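Local structure of magnesium-protoporphyrin O-methyltransferase (Synechocystis sp., 4QDJ) at residues A[32-35]-A[36-39]; A[193-196]-A[197-201]. The protein transfers a methyl group from S-adenosylmethionine to magnesium-protoporphyrin IX, forming its 13-monomethyl ester, a step of chlorophyll biosynthesis. All blocks are in the same frame, centred on the assembly; numbering follows the deposited sequence.

Contact 1: A[32-35]-A[36-39]; sequences QVNF and VQKD
Asn34 and Gln37 close a capping box at the N-terminus of helix 35-58, each side chain bonding to the other's backbone nitrogen. Asn34 is the N-cap: its OD1 takes the hydrogen of Gln37 N at 2.8 Å in a nearly straight bond. Its CG is held between the backbone N and the carbonyl carbon (chi1 65°), which turns the short amide back over the first turn; asparagine has just the length for this.

The return bond is reached along the Gln37 side chain. Its CB packs on Val33, 3.6 Å from Val33 CB, and CG passes 3.3 Å from Asn34 OD1. CD then lies over the Asn34 amide, 3.3 Å from ND2, with the two amide planes stacked 23° apart. At the tip OE1 accepts from Asn34 N at 3.0 Å, the donor standing 40° above the carbonyl plane. Without the Gln37 amide, as with an alanine here, Asn34 N would probably lose this acceptor and the Asn34 amide its stacking partner, leaving that amide held mainly by its bond to the backbone N.

Val33 fits just ahead of the cap because its branches are apolar: CG2 rests on Lys38 CB at 3.7 Å, and the side chain also touches Arg26 of helix 19-27. On the first turn Val36 CG2 sits over the Phe35 ring in a CH-pi contact, 4.0 Å from the ring centroid.

Lys38 N and Asp39 N bond to Asn34 O and Phe35 O, beginning the regular helical pattern. The chemistry is thus that of a helix start, where side-chain oxygens serve backbone N-H groups that have no preceding turn to supply carbonyls.

Contact 2: A[193-196]-A[197-201]; sequences HKEA and DIRKI
The first turns of helix 195-204, which packs beside helix 142-155 against the sheet of this class I methyltransferase fold, are joined by an i to i+4 salt bridge between Glu195 and Arg199. The two side chains run alongside each other in the same direction. Arg199 offers the side of its guanidinium, NE at 2.8 Å and NH2 at 3.0 Å, both to Glu195 OE2, and the carboxylate and guanidinium planes are only 10° apart. NE meets the anti lone pair of OE2, whereas NH2 approaches nearly along the C-O axis. The other oxygen, OE1, forms a salt bridge with Arg223 of strand 221-229, so the carboxylate links the helix to the sheet and probably stays charged between two arginines.

Apolar and aromatic groups suit the inward side. Ile198 CD1 touches His193 CB at 3.9 Å, and both side chains reach Phe164 of strand 159-164. The buried imidazole is fixed by hydrogen bonds to Leu137 O and Thr142 OG1.

Lys194 occupies the N-cap, and its carbonyl oxygen accepts from Ile198 N at 3.1 Å, while a weak bond comes from Asp197 N. An acidic residue suits the first turn, where backbone N-H groups converge. Asp197 lies beside Lys194, with OD2 3.6 Å from Lys194 CB, and a water joins the pair: it accepts from Lys194 N at 2.9 Å and donates to Asp197 OD2 at 2.6 Å.

Overall arrangement
Both contacts are helix beginnings, but of different helices: contact 1 starts helix 35-58, contact 2 helix 195-204. Their centres lie 30 Å apart, with about 17 Å between nearest atoms, and they do not touch. Contact 1 is a surface contact and relies on neutral amides exchanging bonds with the backbone. Contact 2 is partly buried: its inward residues pack on helix 142-155 and the sheet, a salt bridge lies beside the sheet, and a water joins Lys194 and Asp197 at the helix start. Each is tied to the C-terminal part of the chain, contact 1 through Asp39 to Thr217, Arg218 and Phe219 between the last two strands, contact 2 through Glu195 to Arg223.

Contact 1: A[32-35]-A[36-39]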
loop_
_atom_site.group_PDB
_atom_site.type_symbol
_atom_site.label_atom_id
_atom_site.label_comp_id
_atom_site.label_asym_id
_atom_site.label_seq_id
_atom_site.Cartn_x
_atom_site.Cartn_y
_atom_site.Cartn_z
ATOM N N GLN A 32 -17.806 -13.799 7.426
ATOM C CA GLN A 32 -17.857 -13.502 8.849
ATOM C C GLN A 32 -16.509 -13.071 9.418
ATOM O O GLN A 32 -15.471 -13.656 9.112
ATOM C CB GLN A 32 -18.382 -14.730 9.599
ATOM C CG GLN A 32 -18.526 -14.563 11.100
ATOM C CD GLN A 32 -19.169 -15.775 11.747
ATOM O OE1 GLN A 32 -19.789 -16.598 11.072
ATOM N NE2 GLN A 32 -19.022 -15.893 13.060
ATOM N N VAL A 33 -16.540 -12.024 10.235
ATOM C CA VAL A 33 -15.372 -11.565 10.975
ATOM C C VAL A 33 -15.834 -11.136 12.360
ATOM O O VAL A 33 -17.014 -10.840 12.553
ATOM C CB VAL A 33 -14.692 -10.370 10.281
ATOM C CG1 VAL A 33 -13.798 -10.844 9.148
ATOM C CG2 VAL A 33 -15.734 -9.380 9.777
ATOM N N ASN A 34 -14.925 -11.106 13.329
ATOM C CA ASN A 34 -15.287 -10.575 14.639
ATOM C C ASN A 34 -15.394 -9.054 14.565
ATOM O O ASN A 34 -15.014 -8.456 13.558
ATOM C CB ASN A 34 -14.342 -11.062 15.754
ATOM C CG ASN A 34 -12.916 -10.556 15.599
ATOM O OD1 ASN A 34 -12.680 -9.387 15.298
ATOM N ND2 ASN A 34 -11.954 -11.442 15.826
ATOM N N PHE A 35 -15.915 -8.422 15.613
ATOM C CA PHE A 35 -16.208 -6.991 15.531
ATOM C C PHE A 35 -14.953 -6.126 15.389
ATOM O O PHE A 35 -15.012 -5.027 14.838
ATOM C CB PHE A 35 -17.098 -6.525 16.693
ATOM C CG PHE A 35 -16.376 -6.368 18.000
ATOM C CD1 PHE A 35 -16.182 -7.455 18.837
ATOM C CD2 PHE A 35 -15.917 -5.125 18.406
ATOM C CE1 PHE A 35 -15.527 -7.308 20.047
ATOM C CE2 PHE A 35 -15.261 -4.971 19.613
ATOM C CZ PHE A 35 -15.066 -6.064 20.435
ATOM N N VAL A 36 -13.820 -6.632 15.866
ATOM C CA VAL A 36 -12.548 -5.937 15.701
ATOM C C VAL A 36 -12.099 -5.997 14.243
ATOM O O VAL A 36 -11.722 -4.981 13.651
ATOM C CB VAL A 36 -11.452 -6.550 16.594
ATOM C CG1 VAL A 36 -10.113 -5.870 16.340
ATOM C CG2 VAL A 36 -11.844 -6.450 18.062
ATOM N N GLN A 37 -12.146 -7.196 13.673
ATOM C CA GLN A 37 -11.779 -7.410 12.277
ATOM C C GLN A 37 -12.709 -6.654 11.333
ATOM O O GLN A 37 -12.277 -6.147 10.299
ATOM C CB GLN A 37 -11.799 -8.905 11.948
ATOM C CG GLN A 37 -10.734 -9.714 12.674
ATOM C CD GLN A 37 -11.026 -11.203 12.676
ATOM O OE1 GLN A 37 -12.122 -11.636 12.316
ATOM N NE2 GLN A 37 -10.043 -11.995 13.089
ATOM N N LYS A 38 -13.987 -6.582 11.693
ATOM C CA LYS A 38 -14.964 -5.863 10.884
ATOM C C LYS A 38 -14.643 -4.373 10.866
ATOM O O LYS A 38 -14.766 -3.712 9.834
ATOM C CB LYS A 38 -16.378 -6.093 11.423
ATOM C CG LYS A 38 -17.476 -5.441 10.595
ATOM C CD LYS A 38 -17.421 -5.894 9.144
ATOM C CE LYS A 38 -18.736 -5.623 8.430
ATOM N NZ LYS A 38 -19.173 -4.209 8.578
ATOM N N ASP A 39 -14.228 -3.853 12.016
ATOM C CA ASP A 39 -13.834 -2.455 12.132
ATOM C C ASP A 39 -12.622 -2.158 11.248
ATOM O O ASP A 39 -12.550 -1.109 10.602
ATOM C CB ASP A 39 -13.527 -2.121 13.593
ATOM C CG ASP A 39 -13.185 -0.662 13.796
ATOM O OD1 ASP A 39 -14.120 0.147 13.975
ATOM O OD2 ASP A 39 -11.983 -0.325 13.778
#

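Contact 2: A[193-196]-A[197-201]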
loop_
_atom_site.group_PDB
_atom_site.type_symbol
_atom_site.label_atom_id
_atom_site.label_comp_id
_atom_site.label_asym_id
_atom_site.label_seq_id
_atom_site.Cartn_x
_atom_site.Cartn_y
_atom_site.Cartn_z
ATOM N N HIS A 193 4.427 5.721 13.503
ATOM C CA HIS A 193 5.420 6.684 13.050
ATOM C C HIS A 193 4.930 8.097 13.298
ATOM O O HIS A 193 3.753 8.394 13.101
ATOM C CB HIS A 193 5.716 6.491 11.563
ATOM C CG HIS A 193 6.224 5.126 11.226
ATOM N ND1 HIS A 193 7.478 4.688 11.596
ATOM C CD2 HIS A 193 5.646 4.097 10.563
ATOM C CE1 HIS A 193 7.651 3.450 11.171
ATOM N NE2 HIS A 193 6.554 3.067 10.543
ATOM N N LYS A 194 5.833 8.964 13.743
ATOM C CA LYS A 194 5.510 10.371 13.919
ATOM C C LYS A 194 5.325 11.019 12.559
ATOM O O LYS A 194 6.147 10.833 11.660
ATOM C CB LYS A 194 6.624 11.095 14.679
ATOM C CG LYS A 194 6.808 10.641 16.117
ATOM C CD LYS A 194 7.903 11.441 16.808
ATOM C CE LYS A 194 8.105 10.979 18.243
ATOM N NZ LYS A 194 6.859 11.103 19.050
ATOM N N GLU A 195 4.246 11.781 12.408
ATOM C CA GLU A 195 3.997 12.500 11.164
ATOM C C GLU A 195 5.146 13.454 10.847
ATOM O O GLU A 195 5.505 13.636 9.685
ATOM C CB GLU A 195 2.666 13.255 11.220
ATOM C CG GLU A 195 2.423 14.144 10.008
ATOM C CD GLU A 195 0.972 14.553 9.845
ATOM O OE1 GLU A 195 0.085 13.867 10.396
ATOM O OE2 GLU A 195 0.718 15.566 9.158
ATOM N N ALA A 196 5.731 14.043 11.885
ATOM C CA ALA A 196 6.868 14.939 11.706
ATOM C C ALA A 196 8.046 14.205 11.068
ATOM O O ALA A 196 8.747 14.759 10.220
ATOM C CB ALA A 196 7.277 15.563 13.036
ATOM N N ASP A 197 8.252 12.954 11.472
ATOM C CA ASP A 197 9.319 12.134 10.906
ATOM C C ASP A 197 9.039 11.790 9.446
ATOM O O ASP A 197 9.926 11.882 8.600
ATOM C CB ASP A 197 9.512 10.847 11.712
ATOM C CG ASP A 197 10.099 11.097 13.089
ATOM O OD1 ASP A 197 10.626 12.204 13.328
ATOM O OD2 ASP A 197 10.044 10.178 13.932
ATOM N N ILE A 198 7.805 11.389 9.154
ATOM C CA ILE A 198 7.421 11.035 7.791
ATOM C C ILE A 198 7.539 12.238 6.855
ATOM O O ILE A 198 8.054 12.120 5.742
ATOM C CB ILE A 198 5.989 10.462 7.733
ATOM C CG1 ILE A 198 5.873 9.219 8.623
ATOM C CG2 ILE A 198 5.604 10.120 6.299
ATOM C CD1 ILE A 198 6.776 8.077 8.200
ATOM N N ARG A 199 7.071 13.397 7.310
ATOM C CA ARG A 199 7.168 14.615 6.512
ATOM C C ARG A 199 8.619 15.022 6.268
ATOM O O ARG A 199 8.958 15.518 5.194
ATOM C CB ARG A 199 6.405 15.765 7.174
ATOM C CG ARG A 199 4.892 15.667 7.056
ATOM C CD ARG A 199 4.232 16.834 7.770
ATOM N NE ARG A 199 2.777 16.809 7.668
ATOM C CZ ARG A 199 2.063 17.626 6.900
ATOM N NH1 ARG A 199 2.666 18.545 6.157
ATOM N NH2 ARG A 199 0.741 17.524 6.880
ATOM N N LYS A 200 9.471 14.810 7.269
ATOM C CA LYS A 200 10.888 15.133 7.153
ATOM C C LYS A 200 11.561 14.262 6.096
ATOM O O LYS A 200 12.314 14.756 5.258
ATOM C CB LYS A 200 11.587 14.974 8.507
ATOM C CG LYS A 200 13.073 15.305 8.499
ATOM C CD LYS A 200 13.319 16.726 8.026
ATOM C CE LYS A 200 14.744 17.175 8.326
ATOM N NZ LYS A 200 15.763 16.284 7.707
ATOM N N ILE A 201 11.276 12.963 6.139
ATOM C CA ILE A 201 11.827 12.021 5.170
ATOM C C ILE A 201 11.370 12.365 3.755
ATOM O O ILE A 201 12.160 12.332 2.811
ATOM C CB ILE A 201 11.426 10.572 5.514
ATOM C CG1 ILE A 201 11.972 10.187 6.889
ATOM C CG2 ILE A 201 11.931 9.603 4.451
ATOM C CD1 ILE A 201 11.276 8.998 7.507
HETATM O O HOH W 1 8.599 8.003 14.101
#